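Phenazine biosynthesis protein PhzF family (Enterococcus faecalis, PDB 1S7J) belongs to the PhzF family of phenazine biosynthesis-like proteins and probably acts as an isomerase. Local coordinates at residues E27-E32 with F49-G54; Q55-R60 with L93-Q98; Y110-F115 with R243-G248. All blocks are in the same frame, centred on the assembly; numbering follows the deposited sequence.

Contact 1 of 3, residues E27-E32 with F49-G54; sequences EKWLPE and FTVKEG
The indole of Trp29 lies with one face on Val51: methyl CG2 sits over the face of the six-membered ring, 3.7 Å from its centroid, a CH-pi contact. Two groups meet the ring edge near its plane. At the benzene end Trp29 CH2 comes 3.3 Å from the carbonyl O of Phe49, and Trp29 CZ3 packs on Phe49 CB at 3.7 Å. At the pyrrole end Trp29 NE1 faces the carboxylate of Glu53, giving a weak hydrogen bond of 3.3 Å from Trp29 NE1 to Glu53 OE2 that is bent to 136° at the hydrogen. The carboxylate stands almost upright to the indole, the two planes 87° apart, and the Glu53 chain runs extended beyond CG to reach it. The ring thus spans the strand from Phe49 to Glu53, with Val51 beneath its middle.

Val51 divides its two methyls between ring and backbone. With CG1 anti to the backbone N (chi1 -174°), Val51 CG1 turns from the indole to the peptide joining Glu27 and Lys28, 3.7 Å from Lys28 N, while CG2 is left beside its own N, under the tryptophan. The valine is buried. The Glu27 and Lys28 side chains, by contrast, start away from the strand, and the contact there is one of apolar carbon against main chain.

This is the packing of a connecting loop across a strand. Residues 27-32 leave strand 19-25 and lead to helix 32-42, with Pro31 as the N-cap residue. Met35 of that helix touches both Trp29 and Phe49; strand 56-62 is hydrogen-bonded alongside 49-53, and its Arg60 makes a cation-pi contact with the indole.

Contact 2 of 3, residues Q55-R60 with L93-Q98; sequences QSYALR and LHFTSQ
Tyr57 and Phe95 form the tight, buried centre of this contact. Tyr57 CB rests on the rim of the phenylalanine ring, 3.4 Å from Phe95 CD1, and Leu59 comes from further along the strand to put CD1 over one face of the same ring. Leu59 CD1 is 4.2 Å from the Phe95 ring centroid, displaced toward the rim, a CH-pi contact. Two residues before Phe95, Leu93 brings its CD1 to Tyr57 CE1 at 3.6 Å. The Tyr57 ring is placed for this by its first torsion: with chi1 at -76°, CG lies anti to the carbonyl carbon. Helix 72-85 covers this apolar group, Leu82 touching both Tyr57 and Leu93.

The backbones are held at the same place. Tyr57 N donates to His94 O at 2.7 Å, in the carbonyl plane, and Thr96 N donates to Tyr57 O, whose modelled position is less certain.

The other side is more open, though it keeps one local tight spot, where Thr96 CG2 is squeezed against Ser56 CB at 3.4 Å; the hydroxyl Thr96 OG1 lies 3.6 Å from Ala58 CB. Of the exposed His94 side chain only CB approaches Ser56, at OG; its carbonyl O touches Ser56 CA. Beyond Leu59 the strands part, and a water bridges the gap, donating to Leu59 O at 3.1 Å and accepting from Gln98 N.

The two N-to-C directions differ by 43°, and the backbones are bridged at Tyr57 with Phe95 alone. Strand 56-62 pairs antiparallel with 47-53, and strand 92-97 with 100-107; the single bridge between them, with the strands running in roughly the same direction and helix 72-85 packed over Tyr57, Leu59 and Leu93, fits the helix-filled beta barrel of the diaminopimelate epimerase-like fold.

Contact 3 of 3, residues Y110-F115 with R243-G248; sequences YYYLDF and RVIIGG
Arg243 sets CG anti to its backbone N (chi1 -153°) and then bends at chi2 (68°), which carries the guanidinium over the Phe115 carbonyl carbon and up to Asp114. Asp114 answers with chi1 at 56°, CG lying between backbone N and carbonyl carbon, and the two side chains meet as a salt bridge. It closes one end of an antiparallel beta pairing, with hydrogen-bonded pairs at Tyr111-Gly248, Leu113-Ile246 and Phe115-Val244. The bonds straighten toward Phe115: Val244 N to Phe115 O is 2.7 Å and nearly straight, whereas Tyr111 N reaches Gly248 O from above the carbonyl plane.

Ile246 and Phe115 share one face of the sheet, Ile246 CD1 touching the Phe115 ring edge at CE2, 3.3 Å away; helix 207-218 packs on Ile246 and Val244. On the opposite face Gly247 CA lies over one face of the Tyr112 ring, 3.9 Å from the ring centroid, a CH-pi contact, and the edge of that ring meets Ile245 CG2. Strands 100-107 and 234-240 flank the pair. At the far end Asp114 OD1 takes Arg243 NH1 at 2.9 Å, nearly in line with its C-O bond, and a weak second bond from NE.

How the contacts relate
Contacts 1 and 2 are neighbours, their centres 10 Å apart, and share the antiparallel pair 47-53 and 56-62: Phe49 N probably bonds to Arg60 O, and Ala58 N to Val51 O. Contact 3 stands apart from both, nearer the middle of the chain. All three are partly buried, but contact 3 has no exposed residue among those touching, whereas contact 1 has three of seven. Chemistry follows place. Contact 1 lays a loop across a strand at the periphery through one aromatic ring; contact 2 mixes a buried apolar side with a watered end and few backbone bonds; contact 3 is a regular six-bond backbone pairing, joining residues far apart in sequence, with a charged pair at its end.

Contact 1 of 3, residues E27-E32 with F49-G54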
loop_
_atom_site.group_PDB
_atom_site.type_symbol
_atom_site.label_atom_id
_atom_site.label_comp_id
_atom_site.label_asym_id
_atom_site.label_seq_id
_atom_site.Cartn_x
_atom_site.Cartn_y
_atom_site.Cartn_z
ATOM N N GLU A 27 -21.102 -13.287 -3.667
ATOM C CA GLU A 27 -22.504 -12.893 -3.745
ATOM C C GLU A 27 -23.125 -12.824 -2.347
ATOM O O GLU A 27 -24.214 -12.286 -2.162
ATOM C CB GLU A 27 -23.288 -13.846 -4.657
ATOM C CG GLU A 27 -23.102 -15.326 -4.362
ATOM C CD GLU A 27 -23.857 -16.219 -5.340
ATOM O OE1 GLU A 27 -23.753 -15.987 -6.566
ATOM O OE2 GLU A 27 -24.551 -17.154 -4.880
ATOM N N LYS A 28 -22.407 -13.398 -1.379
ATOM C CA LYS A 28 -22.796 -13.425 0.031
ATOM C C LYS A 28 -21.535 -13.713 0.857
ATOM O O LYS A 28 -20.510 -14.111 0.317
ATOM C CB LYS A 28 -23.873 -14.488 0.293
ATOM C CG LYS A 28 -23.505 -15.883 -0.167
ATOM C CD LYS A 28 -24.656 -16.857 0.013
ATOM C CE LYS A 28 -24.294 -18.233 -0.539
ATOM N NZ LYS A 28 -25.354 -19.243 -0.281
ATOM N N TRP A 29 -21.600 -13.475 2.153
ATOM C CA TRP A 29 -20.454 -13.698 3.004
ATOM C C TRP A 29 -20.153 -15.140 3.385
ATOM O O TRP A 29 -21.045 -15.903 3.765
ATOM C CB TRP A 29 -20.550 -12.860 4.261
ATOM C CG TRP A 29 -20.196 -11.430 4.062
ATOM C CD1 TRP A 29 -21.003 -10.353 4.257
ATOM C CD2 TRP A 29 -18.913 -10.901 3.660
ATOM N NE1 TRP A 29 -20.316 -9.189 4.013
ATOM C CE2 TRP A 29 -19.034 -9.497 3.646
ATOM C CE3 TRP A 29 -17.692 -11.475 3.316
ATOM C CZ2 TRP A 29 -17.966 -8.657 3.297
ATOM C CZ3 TRP A 29 -16.635 -10.639 2.968
ATOM C CH2 TRP A 29 -16.785 -9.249 2.962
ATOM N N LEU A 30 -18.879 -15.490 3.280
ATOM C CA LEU A 30 -18.396 -16.807 3.652
ATOM C C LEU A 30 -18.063 -16.720 5.143
ATOM O O LEU A 30 -17.919 -15.617 5.680
ATOM C CB LEU A 30 -17.111 -17.140 2.867
ATOM C CG LEU A 30 -17.214 -17.504 1.382
ATOM C CD1 LEU A 30 -15.846 -17.413 0.721
ATOM C CD2 LEU A 30 -17.799 -18.907 1.230
ATOM N N PRO A 31 -17.991 -17.865 5.834
ATOM C CA PRO A 31 -17.667 -17.845 7.263
ATOM C C PRO A 31 -16.262 -17.260 7.458
ATOM O O PRO A 31 -15.431 -17.348 6.556
ATOM C CB PRO A 31 -17.706 -19.317 7.635
ATOM C CG PRO A 31 -18.769 -19.865 6.718
ATOM C CD PRO A 31 -18.406 -19.216 5.408
ATOM N N GLU A 32 -16.023 -16.642 8.603
ATOM C CA GLU A 32 -14.723 -16.045 8.920
ATOM C C GLU A 32 -13.575 -17.035 8.703
ATOM O O GLU A 32 -12.544 -16.684 8.108
ATOM C CB GLU A 32 -14.741 -15.549 10.378
ATOM C CG GLU A 32 -13.448 -15.772 11.189
ATOM C CD GLU A 32 -12.394 -14.698 10.964
ATOM O OE1 GLU A 32 -11.186 -14.999 11.156
ATOM O OE2 GLU A 32 -12.763 -13.550 10.619
ATOM N N PHE A 49 -11.907 -9.798 0.343
ATOM C CA PHE A 49 -13.215 -10.374 0.054
ATOM C C PHE A 49 -14.229 -9.239 0.123
ATOM O O PHE A 49 -14.226 -8.460 1.081
ATOM C CB PHE A 49 -13.578 -11.440 1.088
ATOM C CG PHE A 49 -12.607 -12.565 1.160
ATOM C CD1 PHE A 49 -11.421 -12.433 1.879
ATOM C CD2 PHE A 49 -12.863 -13.771 0.512
ATOM C CE1 PHE A 49 -10.507 -13.478 1.952
ATOM C CE2 PHE A 49 -11.954 -14.820 0.578
ATOM C CZ PHE A 49 -10.771 -14.669 1.304
ATOM N N THR A 50 -15.098 -9.142 -0.883
ATOM C CA THR A 50 -16.102 -8.091 -0.914
ATOM C C THR A 50 -17.474 -8.609 -1.327
ATOM O O THR A 50 -17.580 -9.609 -2.028
ATOM C CB THR A 50 -15.666 -6.940 -1.870
ATOM O OG1 THR A 50 -16.564 -5.838 -1.743
ATOM C CG2 THR A 50 -15.660 -7.408 -3.318
ATOM N N VAL A 51 -18.522 -7.958 -0.819
ATOM C CA VAL A 51 -19.903 -8.322 -1.157
ATOM C C VAL A 51 -20.752 -7.048 -1.241
ATOM O O VAL A 51 -20.775 -6.232 -0.307
ATOM C CB VAL A 51 -20.541 -9.337 -0.179
ATOM C CG1 VAL A 51 -21.915 -9.833 -0.599
ATOM C CG2 VAL A 51 -19.651 -10.529 0.090
ATOM N N LYS A 52 -21.406 -6.854 -2.390
ATOM C CA LYS A 52 -22.244 -5.683 -2.609
ATOM C C LYS A 52 -23.379 -5.649 -1.596
ATOM O O LYS A 52 -24.191 -6.571 -1.531
ATOM C CB LYS A 52 -22.823 -5.693 -4.029
ATOM C CG LYS A 52 -23.494 -4.381 -4.444
ATOM C CD LYS A 52 -24.298 -4.554 -5.719
ATOM C CE LYS A 52 -24.905 -3.246 -6.194
ATOM N NZ LYS A 52 -23.882 -2.308 -6.743
ATOM N N GLU A 53 -23.383 -4.609 -0.765
ATOM C CA GLU A 53 -24.421 -4.432 0.240
ATOM C C GLU A 53 -25.135 -3.094 -0.017
ATOM O O GLU A 53 -24.750 -2.042 0.507
ATOM C CB GLU A 53 -23.832 -4.514 1.653
ATOM C CG GLU A 53 -23.358 -5.930 2.007
ATOM C CD GLU A 53 -22.896 -6.076 3.449
ATOM O OE1 GLU A 53 -22.462 -5.073 4.051
ATOM O OE2 GLU A 53 -22.962 -7.209 3.976
ATOM N N GLY A 54 -26.177 -3.165 -0.835
ATOM C CA GLY A 54 -26.925 -1.991 -1.199
ATOM C C GLY A 54 -26.272 -1.329 -2.397
ATOM O O GLY A 54 -26.359 -1.828 -3.520
#

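Contact 2 of 3, residues Q55-R60 with L93-Q98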
loop_
_atom_site.group_PDB
_atom_site.type_symbol
_atom_site.label_atom_id
_atom_site.label_comp_id
_atom_site.label_asym_id
_atom_site.label_seq_id
_atom_site.Cartn_x
_atom_site.Cartn_y
_atom_site.Cartn_z
ATOM N N GLN A 55 -25.575 -0.242 -2.144
ATOM C CA GLN A 55 -24.896 0.528 -3.186
ATOM C C GLN A 55 -23.411 0.647 -2.853
ATOM O O GLN A 55 -22.625 1.249 -3.603
ATOM C CB GLN A 55 -25.523 1.907 -3.268
ATOM C CG GLN A 55 -25.575 2.614 -1.926
ATOM C CD GLN A 55 -26.465 3.804 -1.944
ATOM O OE1 GLN A 55 -26.113 4.858 -2.477
ATOM N NE2 GLN A 55 -27.664 3.666 -1.379
ATOM N N SER A 56 -23.049 0.129 -1.700
ATOM C CA SER A 56 -21.682 0.136 -1.241
ATOM C C SER A 56 -21.168 -1.305 -1.290
ATOM O O SER A 56 -21.958 -2.250 -1.468
ATOM C CB SER A 56 -21.598 0.658 0.210
ATOM O OG SER A 56 -21.975 2.021 0.308
ATOM N N TYR A 57 -19.866 -1.477 -1.222
ATOM C CA TYR A 57 -19.294 -2.809 -1.214
ATOM C C TYR A 57 -18.584 -3.026 0.118
ATOM O O TYR A 57 -17.664 -2.278 0.470
ATOM C CB TYR A 57 -18.306 -3.008 -2.377
ATOM C CG TYR A 57 -18.948 -3.207 -3.734
ATOM C CD1 TYR A 57 -19.212 -2.119 -4.568
ATOM C CD2 TYR A 57 -19.247 -4.490 -4.207
ATOM C CE1 TYR A 57 -19.750 -2.296 -5.832
ATOM C CE2 TYR A 57 -19.789 -4.678 -5.471
ATOM C CZ TYR A 57 -20.037 -3.574 -6.282
ATOM O OH TYR A 57 -20.561 -3.751 -7.543
ATOM N N ALA A 58 -19.051 -4.000 0.877
ATOM C CA ALA A 58 -18.458 -4.324 2.156
ATOM C C ALA A 58 -17.085 -5.004 1.923
ATOM O O ALA A 58 -17.012 -6.053 1.290
ATOM C CB ALA A 58 -19.375 -5.243 2.937
ATOM N N LEU A 59 -16.013 -4.368 2.398
ATOM C CA LEU A 59 -14.666 -4.912 2.240
ATOM C C LEU A 59 -14.201 -5.663 3.476
ATOM O O LEU A 59 -14.593 -5.345 4.599
ATOM C CB LEU A 59 -13.666 -3.804 1.924
ATOM C CG LEU A 59 -12.973 -3.861 0.561
ATOM C CD1 LEU A 59 -11.945 -2.757 0.494
ATOM C CD2 LEU A 59 -12.314 -5.223 0.320
ATOM N N ARG A 60 -13.276 -6.593 3.248
ATOM C CA ARG A 60 -12.709 -7.436 4.285
ATOM C C ARG A 60 -11.317 -7.877 3.792
ATOM O O ARG A 60 -11.189 -8.370 2.670
ATOM C CB ARG A 60 -13.581 -8.666 4.458
ATOM C CG ARG A 60 -13.762 -9.130 5.859
ATOM C CD ARG A 60 -15.115 -8.729 6.385
ATOM N NE ARG A 60 -15.817 -9.851 7.012
ATOM C CZ ARG A 60 -15.428 -10.451 8.141
ATOM N NH1 ARG A 60 -16.133 -11.460 8.637
ATOM N NH2 ARG A 60 -14.337 -10.050 8.764
ATOM N N LEU A 93 -16.240 4.129 -6.478
ATOM C CA LEU A 93 -16.704 2.956 -5.742
ATOM C C LEU A 93 -16.724 3.274 -4.223
ATOM O O LEU A 93 -15.795 3.893 -3.700
ATOM C CB LEU A 93 -15.753 1.784 -6.030
ATOM C CG LEU A 93 -16.265 0.431 -6.542
ATOM C CD1 LEU A 93 -17.729 0.489 -6.944
ATOM C CD2 LEU A 93 -15.387 -0.019 -7.710
ATOM N N HIS A 94 -17.779 2.849 -3.544
ATOM C CA HIS A 94 -17.916 3.100 -2.117
ATOM C C HIS A 94 -17.912 1.808 -1.331
ATOM O O HIS A 94 -18.731 0.926 -1.578
ATOM C CB HIS A 94 -19.218 3.876 -1.842
ATOM C CG HIS A 94 -19.295 5.192 -2.554
ATOM N ND1 HIS A 94 -18.419 6.230 -2.293
ATOM C CD2 HIS A 94 -20.092 5.614 -3.561
ATOM C CE1 HIS A 94 -18.674 7.232 -3.116
ATOM N NE2 HIS A 94 -19.678 6.890 -3.895
ATOM N N PHE A 95 -16.994 1.687 -0.382
ATOM C CA PHE A 95 -16.893 0.486 0.429
ATOM C C PHE A 95 -17.300 0.736 1.868
ATOM O O PHE A 95 -17.214 1.854 2.355
ATOM C CB PHE A 95 -15.454 -0.049 0.403
ATOM C CG PHE A 95 -14.953 -0.383 -0.966
ATOM C CD1 PHE A 95 -15.277 -1.606 -1.565
ATOM C CD2 PHE A 95 -14.146 0.503 -1.657
ATOM C CE1 PHE A 95 -14.800 -1.933 -2.838
ATOM C CE2 PHE A 95 -13.660 0.191 -2.933
ATOM C CZ PHE A 95 -13.992 -1.033 -3.523
ATOM N N THR A 96 -17.746 -0.324 2.553
ATOM C CA THR A 96 -18.128 -0.220 3.948
ATOM C C THR A 96 -17.293 -1.153 4.846
ATOM O O THR A 96 -17.769 -2.151 5.347
ATOM C CB THR A 96 -19.633 -0.447 4.188
ATOM O OG1 THR A 96 -20.020 -1.787 3.859
ATOM C CG2 THR A 96 -20.427 0.509 3.349
ATOM N N SER A 97 -16.040 -0.772 5.048
ATOM C CA SER A 97 -15.133 -1.569 5.862
ATOM C C SER A 97 -15.357 -1.480 7.372
ATOM O O SER A 97 -16.331 -0.895 7.850
ATOM C CB SER A 97 -13.693 -1.203 5.548
ATOM O OG SER A 97 -13.369 0.104 5.983
ATOM N N GLN A 98 -14.464 -2.136 8.124
ATOM C CA GLN A 98 -14.546 -2.101 9.560
ATOM C C GLN A 98 -13.897 -0.803 10.045
ATOM O O GLN A 98 -14.142 -0.353 11.154
ATOM C CB GLN A 98 -13.948 -3.387 10.205
ATOM C CG GLN A 98 -12.458 -3.629 9.992
ATOM C CD GLN A 98 -11.960 -4.859 10.755
ATOM O OE1 GLN A 98 -12.600 -5.913 10.745
ATOM N NE2 GLN A 98 -10.831 -4.703 11.445
HETATM O O HOH W 1 -13.153 -4.899 7.360
#

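Contact 3 of 3, residues Y110-F115 with R243-G248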
loop_
_atom_site.group_PDB
_atom_site.type_symbol
_atom_site.label_atom_id
_atom_site.label_comp_id
_atom_site.label_asym_id
_atom_site.label_seq_id
_atom_site.Cartn_x
_atom_site.Cartn_y
_atom_site.Cartn_z
ATOM N N TYR A 110 -6.057 4.844 -13.952
ATOM C CA TYR A 110 -5.618 5.026 -12.587
ATOM C C TYR A 110 -6.755 4.904 -11.625
ATOM O O TYR A 110 -7.912 5.125 -11.975
ATOM C CB TYR A 110 -4.917 6.352 -12.398
ATOM C CG TYR A 110 -3.534 6.404 -12.970
ATOM C CD1 TYR A 110 -3.331 6.521 -14.348
ATOM C CD2 TYR A 110 -2.409 6.361 -12.138
ATOM C CE1 TYR A 110 -2.048 6.602 -14.887
ATOM C CE2 TYR A 110 -1.119 6.440 -12.665
ATOM C CZ TYR A 110 -0.944 6.562 -14.039
ATOM O OH TYR A 110 0.325 6.656 -14.556
ATOM N N TYR A 111 -6.424 4.462 -10.417
ATOM C CA TYR A 111 -7.371 4.284 -9.326
ATOM C C TYR A 111 -6.820 5.137 -8.180
ATOM O O TYR A 111 -5.619 5.093 -7.881
ATOM C CB TYR A 111 -7.474 2.791 -8.950
ATOM C CG TYR A 111 -7.849 1.940 -10.156
ATOM C CD1 TYR A 111 -6.898 1.648 -11.142
ATOM C CD2 TYR A 111 -9.183 1.569 -10.396
ATOM C CE1 TYR A 111 -7.259 1.036 -12.340
ATOM C CE2 TYR A 111 -9.550 0.946 -11.601
ATOM C CZ TYR A 111 -8.579 0.697 -12.569
ATOM O OH TYR A 111 -8.934 0.200 -13.783
ATOM N N TYR A 112 -7.675 5.979 -7.621
ATOM C CA TYR A 112 -7.275 6.889 -6.560
ATOM C C TYR A 112 -7.772 6.579 -5.165
ATOM O O TYR A 112 -8.964 6.368 -4.944
ATOM C CB TYR A 112 -7.646 8.319 -6.950
ATOM C CG TYR A 112 -6.953 8.777 -8.202
ATOM C CD1 TYR A 112 -7.400 8.362 -9.465
ATOM C CD2 TYR A 112 -5.821 9.597 -8.138
ATOM C CE1 TYR A 112 -6.729 8.751 -10.634
ATOM C CE2 TYR A 112 -5.146 9.992 -9.293
ATOM C CZ TYR A 112 -5.598 9.568 -10.536
ATOM O OH TYR A 112 -4.919 9.943 -11.667
ATOM N N LEU A 113 -6.833 6.497 -4.239
ATOM C CA LEU A 113 -7.131 6.238 -2.846
ATOM C C LEU A 113 -6.805 7.497 -2.078
ATOM O O LEU A 113 -5.937 8.281 -2.494
ATOM C CB LEU A 113 -6.283 5.082 -2.322
ATOM C CG LEU A 113 -6.628 3.645 -2.722
ATOM C CD1 LEU A 113 -6.688 3.480 -4.220
ATOM C CD2 LEU A 113 -5.567 2.734 -2.146
ATOM N N ASP A 114 -7.472 7.701 -0.967
ATOM C CA ASP A 114 -7.258 8.882 -0.134
ATOM C C ASP A 114 -6.765 8.490 1.247
ATOM O O ASP A 114 -7.265 7.539 1.854
ATOM C CB ASP A 114 -8.565 9.679 -0.003
ATOM C CG ASP A 114 -9.706 8.830 0.534
ATOM O OD1 ASP A 114 -9.883 8.775 1.770
ATOM O OD2 ASP A 114 -10.413 8.194 -0.281
ATOM N N PHE A 115 -5.791 9.231 1.751
ATOM C CA PHE A 115 -5.241 8.958 3.078
ATOM C C PHE A 115 -5.098 10.243 3.879
ATOM O O PHE A 115 -4.969 11.329 3.313
ATOM C CB PHE A 115 -3.873 8.269 2.965
ATOM C CG PHE A 115 -3.946 6.858 2.486
ATOM C CD1 PHE A 115 -4.215 5.817 3.377
ATOM C CD2 PHE A 115 -3.737 6.554 1.138
ATOM C CE1 PHE A 115 -4.278 4.501 2.936
ATOM C CE2 PHE A 115 -3.798 5.250 0.690
ATOM C CZ PHE A 115 -4.068 4.212 1.589
ATOM N N ARG A 243 -5.764 16.029 3.730
ATOM C CA ARG A 243 -5.932 14.733 3.060
ATOM C C ARG A 243 -4.968 14.614 1.872
ATOM O O ARG A 243 -4.634 15.614 1.239
ATOM C CB ARG A 243 -7.394 14.586 2.568
ATOM C CG ARG A 243 -7.895 13.141 2.459
ATOM C CD ARG A 243 -8.034 12.485 3.835
ATOM N NE ARG A 243 -8.423 11.076 3.728
ATOM C CZ ARG A 243 -8.798 10.315 4.760
ATOM N NH1 ARG A 243 -9.131 9.041 4.557
ATOM N NH2 ARG A 243 -8.844 10.816 5.987
ATOM N N VAL A 244 -4.453 13.401 1.633
ATOM C CA VAL A 244 -3.554 13.168 0.486
ATOM C C VAL A 244 -4.139 12.087 -0.414
ATOM O O VAL A 244 -4.811 11.155 0.060
ATOM C CB VAL A 244 -2.114 12.783 0.914
ATOM C CG1 VAL A 244 -1.451 13.944 1.616
ATOM C CG2 VAL A 244 -2.125 11.559 1.791
ATOM N N ILE A 245 -3.904 12.231 -1.717
ATOM C CA ILE A 245 -4.422 11.297 -2.717
ATOM C C ILE A 245 -3.328 10.586 -3.508
ATOM O O ILE A 245 -2.398 11.224 -4.009
ATOM C CB ILE A 245 -5.299 12.035 -3.749
ATOM C CG1 ILE A 245 -6.348 12.896 -3.045
ATOM C CG2 ILE A 245 -5.956 11.035 -4.700
ATOM C CD1 ILE A 245 -7.301 12.122 -2.166
ATOM N N ILE A 246 -3.433 9.260 -3.600
ATOM C CA ILE A 246 -2.475 8.476 -4.385
ATOM C C ILE A 246 -3.213 7.731 -5.486
ATOM O O ILE A 246 -4.266 7.117 -5.243
ATOM C CB ILE A 246 -1.679 7.443 -3.524
ATOM C CG1 ILE A 246 -2.624 6.465 -2.838
ATOM C CG2 ILE A 246 -0.811 8.153 -2.528
ATOM C CD1 ILE A 246 -1.924 5.436 -2.009
ATOM N N GLY A 247 -2.693 7.808 -6.697
ATOM C CA GLY A 247 -3.313 7.120 -7.810
ATOM C C GLY A 247 -2.354 6.147 -8.444
ATOM O O GLY A 247 -1.194 6.491 -8.677
ATOM N N GLY A 248 -2.813 4.940 -8.731
ATOM C CA GLY A 248 -1.929 3.966 -9.353
ATOM C C GLY A 248 -2.603 3.030 -10.326
ATOM O O GLY A 248 -3.819 2.830 -10.258
#